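Local coordinates for protein sphingomyelinase C (Streptomyces griseocarneus, PDB 7CNE) that is a bacterial enzyme of the endonuclease/exonuclease/phosphatase family, built on the two-sheet DNase I-like fold, at residues P26-E31 against A271-S276; V48-E53 against V144-T149; E114-N119 against K130-V135; K229-A234 against G289-I294. One frame throughout, in Å; residues are numbered along the deposited sequence.

Contact 1. Residues P26-E31 against A271-S276; sequences PNWGQE and APWTVS
Trp-28 and Trp-273 bring the rims of their indoles together, with CE3 of Trp-28 3.9 Å from CH2 of Trp-273. Each of these two atoms lies near the plane of the partner ring, at its edge, and the two side chains cross obliquely instead of stacking. Trp-273 projects toward the 26-31 loop with CG wedged between its own backbone N and carbonyl carbon (chi1 57°). The far corner of its six-membered ring thereby meets backbone: CH2 of Trp-273 is 3.7 Å from Trp-28 O, and CZ3 of Trp-273 is 3.9 Å from Gly-29 CA. The indole nitrogen points elsewhere, to Asp-286 O. Further along the strand, both branches of Val-275 meet the loop. CG2 of Val-275 presses on Asn-27 O at 3.3 Å, while CG1 of Val-275, anti to the carbonyl carbon (chi1 -71°), lies 3.8 Å from Gly-29 N. Asn-27 sets CB and CG against Ser-276 O, each at 3.3 Å, and its OD1 accepts from a water that in turn accepts from Ser-276 N, so water bridges this end. Gly-29 is the N-cap residue of helix 30-39. The contact therefore lays the approach to that helix along one strand of the antiparallel pair 273-276 and 281-284, a surface beta-hairpin consistent with the hairpin that bacterial sphingomyelinases carry beside their DNase I-like core.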
# COMPACT_ATOMS: atom_id res chain seq x y z
N PRO A 26 -8.81 12.07 -16.80
CA PRO A 26 -9.93 11.27 -17.32
C PRO A 26 -9.52 10.10 -18.21
O PRO A 26 -10.36 9.24 -18.49
CB PRO A 26 -10.76 12.30 -18.11
CG PRO A 26 -9.83 13.41 -18.40
CD PRO A 26 -8.84 13.47 -17.28
N ASN A 27 -8.26 10.02 -18.64
CA ASN A 27 -7.87 9.05 -19.66
C ASN A 27 -6.85 8.03 -19.15
O ASN A 27 -6.03 7.53 -19.93
CB ASN A 27 -7.33 9.77 -20.89
CG ASN A 27 -8.37 10.68 -21.51
OD1 ASN A 27 -9.48 10.24 -21.82
ND2 ASN A 27 -8.04 11.96 -21.67
N TRP A 28 -6.89 7.67 -17.87
CA TRP A 28 -5.96 6.67 -17.35
C TRP A 28 -6.61 5.31 -17.11
O TRP A 28 -6.04 4.45 -16.42
CB TRP A 28 -5.27 7.18 -16.08
CG TRP A 28 -3.83 7.54 -16.31
CD1 TRP A 28 -3.22 8.73 -16.03
CD2 TRP A 28 -2.83 6.71 -16.91
NE1 TRP A 28 -1.89 8.68 -16.39
CE2 TRP A 28 -1.63 7.45 -16.94
CE3 TRP A 28 -2.82 5.40 -17.40
CZ2 TRP A 28 -0.45 6.93 -17.46
CZ3 TRP A 28 -1.65 4.89 -17.92
CH2 TRP A 28 -0.47 5.66 -17.94
N GLY A 29 -7.80 5.08 -17.69
CA GLY A 29 -8.46 3.79 -17.62
C GLY A 29 -8.85 3.35 -16.22
O GLY A 29 -8.92 2.15 -15.95
N GLN A 30 -9.16 4.31 -15.33
CA GLN A 30 -9.29 3.97 -13.91
C GLN A 30 -10.48 3.06 -13.65
O GLN A 30 -10.37 2.11 -12.87
CB GLN A 30 -9.41 5.24 -13.05
CG GLN A 30 -8.14 6.08 -12.96
CD GLN A 30 -8.09 7.20 -13.99
OE1 GLN A 30 -8.38 6.98 -15.17
NE2 GLN A 30 -7.72 8.41 -13.56
N GLU A 31 -11.64 3.34 -14.25
CA GLU A 31 -12.81 2.50 -14.00
C GLU A 31 -12.60 1.10 -14.57
O GLU A 31 -12.93 0.10 -13.92
CB GLU A 31 -14.07 3.14 -14.58
CG GLU A 31 -14.57 4.34 -13.79
CD GLU A 31 -15.33 3.96 -12.51
OE1 GLU A 31 -15.67 2.77 -12.32
OE2 GLU A 31 -15.59 4.86 -11.68
N ALA A 271 -5.05 -8.43 -19.88
CA ALA A 271 -5.45 -8.22 -21.26
C ALA A 271 -5.18 -6.76 -21.65
O ALA A 271 -5.21 -5.87 -20.79
CB ALA A 271 -6.93 -8.55 -21.44
N PRO A 272 -4.89 -6.50 -22.92
CA PRO A 272 -4.65 -5.12 -23.34
C PRO A 272 -5.88 -4.26 -23.12
O PRO A 272 -7.02 -4.71 -23.24
CB PRO A 272 -4.30 -5.24 -24.83
CG PRO A 272 -4.84 -6.58 -25.24
CD PRO A 272 -4.66 -7.45 -24.03
N TRP A 273 -5.62 -2.99 -22.79
CA TRP A 273 -6.64 -1.96 -22.69
C TRP A 273 -6.03 -0.69 -23.27
O TRP A 273 -4.82 -0.46 -23.17
CB TRP A 273 -7.12 -1.75 -21.25
CG TRP A 273 -6.02 -1.40 -20.29
CD1 TRP A 273 -5.19 -2.27 -19.65
CD2 TRP A 273 -5.62 -0.09 -19.90
NE1 TRP A 273 -4.30 -1.58 -18.87
CE2 TRP A 273 -4.54 -0.24 -19.00
CE3 TRP A 273 -6.06 1.20 -20.21
CZ2 TRP A 273 -3.90 0.86 -18.42
CZ3 TRP A 273 -5.43 2.28 -19.62
CH2 TRP A 273 -4.36 2.10 -18.74
N THR A 274 -6.88 0.12 -23.89
CA THR A 274 -6.40 1.24 -24.67
C THR A 274 -7.13 2.50 -24.27
O THR A 274 -8.34 2.48 -24.00
CB THR A 274 -6.58 0.97 -26.18
OG1 THR A 274 -5.89 -0.24 -26.53
CG2 THR A 274 -6.04 2.12 -27.01
N VAL A 275 -6.38 3.60 -24.20
CA VAL A 275 -6.94 4.91 -23.91
C VAL A 275 -6.34 5.89 -24.92
O VAL A 275 -5.35 5.60 -25.59
CB VAL A 275 -6.64 5.37 -22.47
CG1 VAL A 275 -7.47 4.55 -21.47
CG2 VAL A 275 -5.16 5.24 -22.18
N SER A 276 -6.97 7.06 -25.01
CA SER A 276 -6.58 8.10 -25.95
C SER A 276 -6.07 9.32 -25.19
O SER A 276 -6.66 9.71 -24.17
CB SER A 276 -7.76 8.51 -26.84
OG SER A 276 -8.33 7.38 -27.49
O HOH W 1 -9.37 7.62 -23.31

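Contact 2. Residues V48-E53 against V144-T149; sequences VVVLQE and VHVVGT
Val-50 rests one methyl on bare backbone: its CG1 lies 3.6 Å from Gly-148 CA, where the second strand offers no side chain. With chi1 at -176°, CG1 extends anti to the backbone N and faces the glycine, while CG2 lies beside that N and turns to Val-146. There the fit is slacker, CG2 of Val-50 standing 4.3 Å from CG1 of Val-146. Val-48 also directs its CB at the other strand, but its side chain comes no closer than 4.5 Å to it, so the packing thins toward the start of both strands. The tight end lies the other way. Gln-52 bends at chi2 and sets CG 3.4 Å from Thr-149 O, an aliphatic carbon against a carbonyl. Thr-149 turns its own CB away, and its OG1 is hydrogen-bonded to Gly-131 O. No hydrogen bond joins the two segments, and the loose end is closed to solvent too, Val-48 and Val-146 being buried. The short strand axes come within 7.0 Å and run nearly parallel, 23° apart, as two layers facing each other. Strand 48-54 lies between 12-19 and 103-106 in one sheet, and strand 142-150 between 131-139 and 188-192 in the other; Val-50 also touches Ala-192, and on the far face of the second sheet Val-147 packs against Phe-132 and Leu-191.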
# COMPACT_ATOMS: atom_id res chain seq x y z
N VAL A 48 -5.89 -10.59 3.85
CA VAL A 48 -5.88 -9.13 3.99
C VAL A 48 -5.37 -8.55 2.69
O VAL A 48 -4.45 -9.11 2.08
CB VAL A 48 -5.00 -8.67 5.18
CG1 VAL A 48 -5.02 -7.15 5.34
CG2 VAL A 48 -5.45 -9.36 6.49
N VAL A 49 -5.98 -7.45 2.25
CA VAL A 49 -5.55 -6.70 1.07
C VAL A 49 -5.34 -5.25 1.49
O VAL A 49 -6.22 -4.64 2.09
CB VAL A 49 -6.57 -6.79 -0.09
CG1 VAL A 49 -6.10 -5.95 -1.30
CG2 VAL A 49 -6.79 -8.25 -0.52
N VAL A 50 -4.15 -4.72 1.18
CA VAL A 50 -3.83 -3.31 1.42
C VAL A 50 -3.58 -2.66 0.07
O VAL A 50 -2.68 -3.08 -0.67
CB VAL A 50 -2.61 -3.14 2.35
CG1 VAL A 50 -2.37 -1.66 2.64
CG2 VAL A 50 -2.82 -3.89 3.67
N LEU A 51 -4.37 -1.64 -0.25
CA LEU A 51 -4.27 -0.93 -1.51
C LEU A 51 -3.69 0.46 -1.29
O LEU A 51 -3.95 1.11 -0.28
CB LEU A 51 -5.65 -0.79 -2.17
CG LEU A 51 -6.38 -2.11 -2.43
CD1 LEU A 51 -7.74 -1.80 -3.06
CD2 LEU A 51 -5.53 -2.98 -3.36
N GLN A 52 -2.92 0.93 -2.28
CA GLN A 52 -2.47 2.31 -2.33
C GLN A 52 -3.00 2.97 -3.60
O GLN A 52 -3.43 2.29 -4.54
CB GLN A 52 -0.95 2.43 -2.29
CG GLN A 52 -0.29 1.76 -1.09
CD GLN A 52 -0.10 0.27 -1.30
OE1 GLN A 52 0.25 -0.17 -2.40
NE2 GLN A 52 -0.31 -0.51 -0.25
N GLU A 53 -2.95 4.30 -3.60
CA GLU A 53 -3.33 5.17 -4.72
C GLU A 53 -4.77 4.94 -5.18
O GLU A 53 -5.10 5.13 -6.35
CB GLU A 53 -2.33 5.04 -5.88
CG GLU A 53 -0.93 5.47 -5.45
CD GLU A 53 0.02 5.76 -6.60
OE1 GLU A 53 -0.44 5.92 -7.75
OE2 GLU A 53 1.25 5.81 -6.36
N VAL A 144 -4.75 -9.87 15.25
CA VAL A 144 -3.65 -9.59 14.32
C VAL A 144 -3.73 -8.11 13.98
O VAL A 144 -4.81 -7.59 13.67
CB VAL A 144 -3.75 -10.45 13.05
CG1 VAL A 144 -2.74 -10.00 12.01
CG2 VAL A 144 -3.56 -11.93 13.40
N HIS A 145 -2.59 -7.42 14.06
CA HIS A 145 -2.53 -5.98 13.84
C HIS A 145 -1.88 -5.71 12.49
O HIS A 145 -0.83 -6.28 12.17
CB HIS A 145 -1.75 -5.28 14.96
CG HIS A 145 -2.24 -5.62 16.33
ND1 HIS A 145 -2.89 -4.72 17.13
CD2 HIS A 145 -2.19 -6.79 17.02
CE1 HIS A 145 -3.22 -5.30 18.27
NE2 HIS A 145 -2.82 -6.56 18.23
N VAL A 146 -2.50 -4.83 11.70
CA VAL A 146 -1.98 -4.48 10.38
C VAL A 146 -1.93 -2.97 10.28
O VAL A 146 -2.92 -2.29 10.59
CB VAL A 146 -2.84 -5.06 9.24
CG1 VAL A 146 -2.28 -4.65 7.88
CG2 VAL A 146 -2.90 -6.57 9.34
N VAL A 147 -0.79 -2.44 9.85
CA VAL A 147 -0.67 -1.05 9.41
C VAL A 147 -0.53 -1.07 7.89
O VAL A 147 0.37 -1.73 7.36
CB VAL A 147 0.52 -0.33 10.05
CG1 VAL A 147 0.65 1.12 9.49
CG2 VAL A 147 0.40 -0.32 11.58
N GLY A 148 -1.41 -0.36 7.20
CA GLY A 148 -1.34 -0.24 5.75
C GLY A 148 -0.98 1.19 5.41
O GLY A 148 -1.50 2.13 6.01
N THR A 149 -0.07 1.37 4.46
CA THR A 149 0.39 2.73 4.19
C THR A 149 0.96 2.84 2.79
O THR A 149 1.08 1.87 2.04
CB THR A 149 1.43 3.18 5.23
OG1 THR A 149 1.60 4.60 5.16
CG2 THR A 149 2.78 2.51 4.98

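Contact 3. Residues E114-N119 against K130-V135; sequences EQVIFN and KGFAYV
Phe-118 folds back over the start of the opposing strand, and its ring can be traced outward from CB, which lies 3.8 Å from Lys-130 O. CG, anti to the carbonyl carbon (chi1 -75°), approaches both that oxygen and Gly-131 CA. Along one side of the ring CD2 of Phe-118 sits 3.5 Å from Gly-131 CA, a CH-pi contact over the face, and CE2 of Phe-118 is 3.6 Å from Gly-131 O. The tip, CZ, stays near the same oxygen. On the other side CE1 of Phe-118 reaches CD1 of Phe-132 at 3.6 Å, the ring planes inclined by 47°. Phe-132 in turn presents one face to Val-116, whose CB lies 3.4 Å from CZ of Phe-132; these two side chains run alongside each other and point the same way. At the base of these side chains the backbones pair. Glu-114 with Tyr-134 and Val-116 with Phe-132 are hydrogen-bonded pairs, each closed by two N-H...O bonds, whereas Gln-115 with Ala-133 and Ile-117 with Gly-131 are non-hydrogen-bonded pairs. Past the last of these, Phe-118 N adds a bond of 3.0 Å to Lys-130 O. Phe-177, Ile-174 and Gln-173 of helix 162-180 pack over the aromatic side, and Gln-115 on the reverse face bonds Gly-79. This is antiparallel pairing of adjacent strands in one of the two sheets of a DNase I-like sandwich, with a helix on its outer face.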
# COMPACT_ATOMS: atom_id res chain seq x y z
N GLU A 114 -8.28 2.68 12.76
CA GLU A 114 -7.96 4.10 12.89
C GLU A 114 -7.10 4.53 11.72
O GLU A 114 -6.49 3.70 11.03
CB GLU A 114 -7.18 4.44 14.18
CG GLU A 114 -7.53 3.63 15.39
CD GLU A 114 -6.69 4.03 16.59
OE1 GLU A 114 -5.89 4.99 16.48
OE2 GLU A 114 -6.84 3.38 17.65
N GLN A 115 -7.01 5.84 11.53
CA GLN A 115 -6.11 6.41 10.55
C GLN A 115 -5.23 7.43 11.25
O GLN A 115 -5.63 8.05 12.24
CB GLN A 115 -6.89 7.06 9.38
CG GLN A 115 -7.68 8.29 9.78
CD GLN A 115 -8.34 8.97 8.60
OE1 GLN A 115 -8.01 8.70 7.44
NE2 GLN A 115 -9.26 9.88 8.89
N VAL A 116 -4.03 7.60 10.73
CA VAL A 116 -3.09 8.60 11.21
C VAL A 116 -2.47 9.24 9.98
O VAL A 116 -1.94 8.53 9.12
CB VAL A 116 -2.01 8.00 12.14
CG1 VAL A 116 -1.04 9.07 12.62
CG2 VAL A 116 -2.66 7.25 13.33
N ILE A 117 -2.55 10.56 9.87
CA ILE A 117 -1.93 11.30 8.78
C ILE A 117 -0.48 11.60 9.17
O ILE A 117 -0.19 11.94 10.33
CB ILE A 117 -2.72 12.59 8.47
CG1 ILE A 117 -4.20 12.27 8.18
CG2 ILE A 117 -2.06 13.45 7.36
CD1 ILE A 117 -4.45 11.07 7.30
N PHE A 118 0.44 11.44 8.23
CA PHE A 118 1.86 11.59 8.52
C PHE A 118 2.18 13.01 9.00
O PHE A 118 1.65 14.00 8.47
CB PHE A 118 2.70 11.28 7.28
CG PHE A 118 2.80 9.82 6.98
CD1 PHE A 118 3.17 8.92 7.98
CD2 PHE A 118 2.54 9.33 5.71
CE1 PHE A 118 3.27 7.57 7.71
CE2 PHE A 118 2.64 7.98 5.43
CZ PHE A 118 3.00 7.09 6.44
N ASN A 119 3.05 13.11 10.00
CA ASN A 119 3.51 14.40 10.48
C ASN A 119 4.61 14.99 9.60
O ASN A 119 4.84 16.20 9.65
CB ASN A 119 4.02 14.29 11.92
CG ASN A 119 2.92 13.91 12.88
OD1 ASN A 119 1.76 14.26 12.67
ND2 ASN A 119 3.28 13.21 13.96
N LYS A 130 -1.78 12.03 3.13
CA LYS A 130 -1.05 10.77 3.14
C LYS A 130 -0.84 10.31 4.58
O LYS A 130 -0.60 11.12 5.48
CB LYS A 130 0.30 10.92 2.42
CG LYS A 130 0.21 10.88 0.89
CD LYS A 130 -0.11 9.46 0.42
CE LYS A 130 -0.39 9.42 -1.08
NZ LYS A 130 0.85 9.30 -1.88
N GLY A 131 -0.95 9.00 4.81
CA GLY A 131 -0.86 8.50 6.16
C GLY A 131 -0.94 7.00 6.23
O GLY A 131 -0.57 6.32 5.27
N PHE A 132 -1.39 6.46 7.36
CA PHE A 132 -1.53 5.02 7.48
C PHE A 132 -2.84 4.66 8.17
O PHE A 132 -3.42 5.46 8.91
CB PHE A 132 -0.33 4.37 8.21
CG PHE A 132 -0.05 4.89 9.60
CD1 PHE A 132 0.80 5.98 9.79
CD2 PHE A 132 -0.57 4.26 10.71
CE1 PHE A 132 1.09 6.43 11.07
CE2 PHE A 132 -0.28 4.72 12.00
CZ PHE A 132 0.56 5.81 12.17
N ALA A 133 -3.32 3.46 7.86
CA ALA A 133 -4.46 2.87 8.53
C ALA A 133 -3.96 1.81 9.50
O ALA A 133 -3.03 1.06 9.18
CB ALA A 133 -5.43 2.23 7.53
N TYR A 134 -4.57 1.75 10.68
CA TYR A 134 -4.26 0.74 11.69
C TYR A 134 -5.51 -0.09 11.91
O TYR A 134 -6.55 0.46 12.29
CB TYR A 134 -3.83 1.39 13.00
CG TYR A 134 -3.69 0.44 14.16
CD1 TYR A 134 -2.66 -0.50 14.20
CD2 TYR A 134 -4.55 0.50 15.25
CE1 TYR A 134 -2.50 -1.36 15.26
CE2 TYR A 134 -4.41 -0.37 16.33
CZ TYR A 134 -3.39 -1.29 16.32
OH TYR A 134 -3.21 -2.15 17.39
N VAL A 135 -5.42 -1.40 11.69
CA VAL A 135 -6.55 -2.28 11.91
C VAL A 135 -6.14 -3.41 12.85
O VAL A 135 -5.02 -3.92 12.78
CB VAL A 135 -7.14 -2.86 10.60
CG1 VAL A 135 -7.53 -1.74 9.69
CG2 VAL A 135 -6.17 -3.80 9.91

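Contact 4. Residues K229-A234 against G289-I294; sequences KENSIA and GHYPVI
Asn-231 lays its carboxamide against the backbone of Gly-289, with OD1 3.4 Å from Gly-289 CA and CG equally close to Gly-289 O. The amide nitrogen is near that carbonyl oxygen too, but the angle is too poor for a hydrogen bond; ND2 gives its bond to Ser-288 O. CE1 of Tyr-291 lies 3.6 Å from Asn-231 ND2. From the helix, CB of Ala-234 touches Gly-289 O at 3.5 Å, and CG2 of Ile-233 approaches Gly-289 N at 3.8 Å. What positions the carboxamide is the start of helix 232-237. Asn-231 is its N-cap: with CG anti to the backbone N (chi1 179°), OD1 swings over the first turn and accepts a nearly straight bond from Ala-234 N at 2.9 Å, plus a weak one from Ile-233 N. Held from the helix through OD1 and from the 289-294 side of the chain through ND2, the amide has little freedom to rotate. A second shell fixes the tyrosine hydroxyl. Tyr-291 OH donates to the O of a water in the ring plane, 2.7 Å away. This water passes a bond to Glu-230 O, and the hydroxyl accepts from Gln-267 NE2. That same glutamine binds Glu-230 OE1, while Glu-230 OE2 forms a salt bridge with Arg-243. The CB of His-290 points away from 229-234; its ND1 is hydrogen-bonded to Asp-247 OD2 and its NE2 to a bound succinic acid.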
# COMPACT_ATOMS: atom_id res chain seq x y z
N LYS A 229 11.04 -1.13 -16.81
CA LYS A 229 11.31 -1.72 -18.12
C LYS A 229 10.20 -2.68 -18.57
O LYS A 229 9.65 -2.50 -19.66
CB LYS A 229 12.66 -2.44 -18.10
CG LYS A 229 12.98 -3.19 -19.40
CD LYS A 229 14.19 -4.10 -19.23
CE LYS A 229 14.78 -4.50 -20.58
NZ LYS A 229 13.73 -4.97 -21.53
N GLU A 230 9.84 -3.65 -17.73
CA GLU A 230 8.89 -4.70 -18.10
C GLU A 230 7.43 -4.37 -17.81
O GLU A 230 6.54 -5.01 -18.37
CB GLU A 230 9.24 -6.01 -17.39
CG GLU A 230 10.59 -6.59 -17.80
CD GLU A 230 10.87 -7.95 -17.17
OE1 GLU A 230 9.94 -8.76 -16.99
OE2 GLU A 230 12.05 -8.20 -16.84
N ASN A 231 7.15 -3.42 -16.92
CA ASN A 231 5.77 -3.03 -16.63
C ASN A 231 5.38 -1.92 -17.60
O ASN A 231 6.05 -0.88 -17.65
CB ASN A 231 5.61 -2.60 -15.17
CG ASN A 231 4.19 -2.17 -14.85
OD1 ASN A 231 3.72 -1.14 -15.33
ND2 ASN A 231 3.49 -2.96 -14.03
N SER A 232 4.30 -2.12 -18.36
CA SER A 232 3.97 -1.22 -19.46
C SER A 232 3.55 0.17 -18.97
O SER A 232 3.83 1.17 -19.64
CB SER A 232 2.87 -1.84 -20.34
OG SER A 232 1.65 -1.99 -19.64
N ILE A 233 2.89 0.26 -17.81
CA ILE A 233 2.54 1.58 -17.26
C ILE A 233 3.78 2.28 -16.71
O ILE A 233 4.01 3.47 -16.97
CB ILE A 233 1.44 1.45 -16.19
CG1 ILE A 233 0.13 0.99 -16.84
CG2 ILE A 233 1.26 2.80 -15.45
CD1 ILE A 233 -0.99 0.72 -15.84
N ALA A 234 4.58 1.56 -15.91
CA ALA A 234 5.77 2.19 -15.35
C ALA A 234 6.74 2.63 -16.45
O ALA A 234 7.37 3.69 -16.35
CB ALA A 234 6.47 1.26 -14.36
N GLY A 289 1.24 0.47 -12.40
CA GLY A 289 2.67 0.54 -12.60
C GLY A 289 3.48 -0.33 -11.66
O GLY A 289 4.67 -0.53 -11.90
N HIS A 290 2.85 -0.85 -10.61
CA HIS A 290 3.49 -1.76 -9.67
C HIS A 290 3.06 -3.20 -9.95
O HIS A 290 2.03 -3.46 -10.58
CB HIS A 290 3.13 -1.39 -8.23
CG HIS A 290 3.77 -0.13 -7.74
ND1 HIS A 290 4.71 -0.11 -6.73
CD2 HIS A 290 3.59 1.17 -8.10
CE1 HIS A 290 5.09 1.13 -6.50
NE2 HIS A 290 4.44 1.93 -7.33
N TYR A 291 3.85 -4.11 -9.49
CA TYR A 291 3.37 -5.47 -9.38
C TYR A 291 2.85 -5.74 -7.97
O TYR A 291 3.38 -5.20 -6.99
CB TYR A 291 4.49 -6.47 -9.69
CG TYR A 291 4.96 -6.40 -11.13
CD1 TYR A 291 4.05 -6.42 -12.19
CD2 TYR A 291 6.32 -6.32 -11.44
CE1 TYR A 291 4.49 -6.36 -13.52
CE2 TYR A 291 6.76 -6.25 -12.75
CZ TYR A 291 5.84 -6.27 -13.79
OH TYR A 291 6.30 -6.21 -15.09
N PRO A 292 1.81 -6.56 -7.85
CA PRO A 292 1.35 -6.97 -6.52
C PRO A 292 2.42 -7.76 -5.79
O PRO A 292 3.22 -8.49 -6.39
CB PRO A 292 0.12 -7.84 -6.82
CG PRO A 292 0.41 -8.40 -8.20
CD PRO A 292 1.06 -7.24 -8.92
N VAL A 293 2.44 -7.60 -4.47
CA VAL A 293 3.31 -8.38 -3.59
C VAL A 293 2.41 -9.19 -2.67
O VAL A 293 1.55 -8.63 -1.98
CB VAL A 293 4.26 -7.48 -2.79
CG1 VAL A 293 4.96 -8.29 -1.69
CG2 VAL A 293 5.27 -6.84 -3.72
N ILE A 294 2.58 -10.50 -2.68
CA ILE A 294 1.80 -11.40 -1.84
C ILE A 294 2.73 -11.96 -0.79
O ILE A 294 3.79 -12.51 -1.10
CB ILE A 294 1.14 -12.51 -2.67
CG1 ILE A 294 0.07 -11.90 -3.58
CG2 ILE A 294 0.53 -13.57 -1.73
CD1 ILE A 294 -0.37 -12.81 -4.70
O HOH W 2 4.40 -6.48 -16.94

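Contacts 2 and 3 meet at one sheet of the sandwich, their centres 11 Å apart. Strands 131-139 and 142-150 are neighbours there, and Tyr-134 OH lies 2.6 Å from His-145 ND1, probably hydrogen-bonded. Contacts 1 and 4 form a second group, centres 16 Å apart, in which Ile-233 packs on both tryptophans: its CD1 is 3.9 Å from Trp-273 CZ2. The groups do not touch, though contacts 2 and 4 approach to about 5 Å between nearest atoms; the centres of contacts 3 and 4 are about 25 Å apart. Of two probable crystallisation molecules, succinic acid lies about 3 Å from the side chain of His-290 and 4-(2-hydroxyethyl)-1-piperazine ethanesulfonic acid about 4 Å from that of Ile-117.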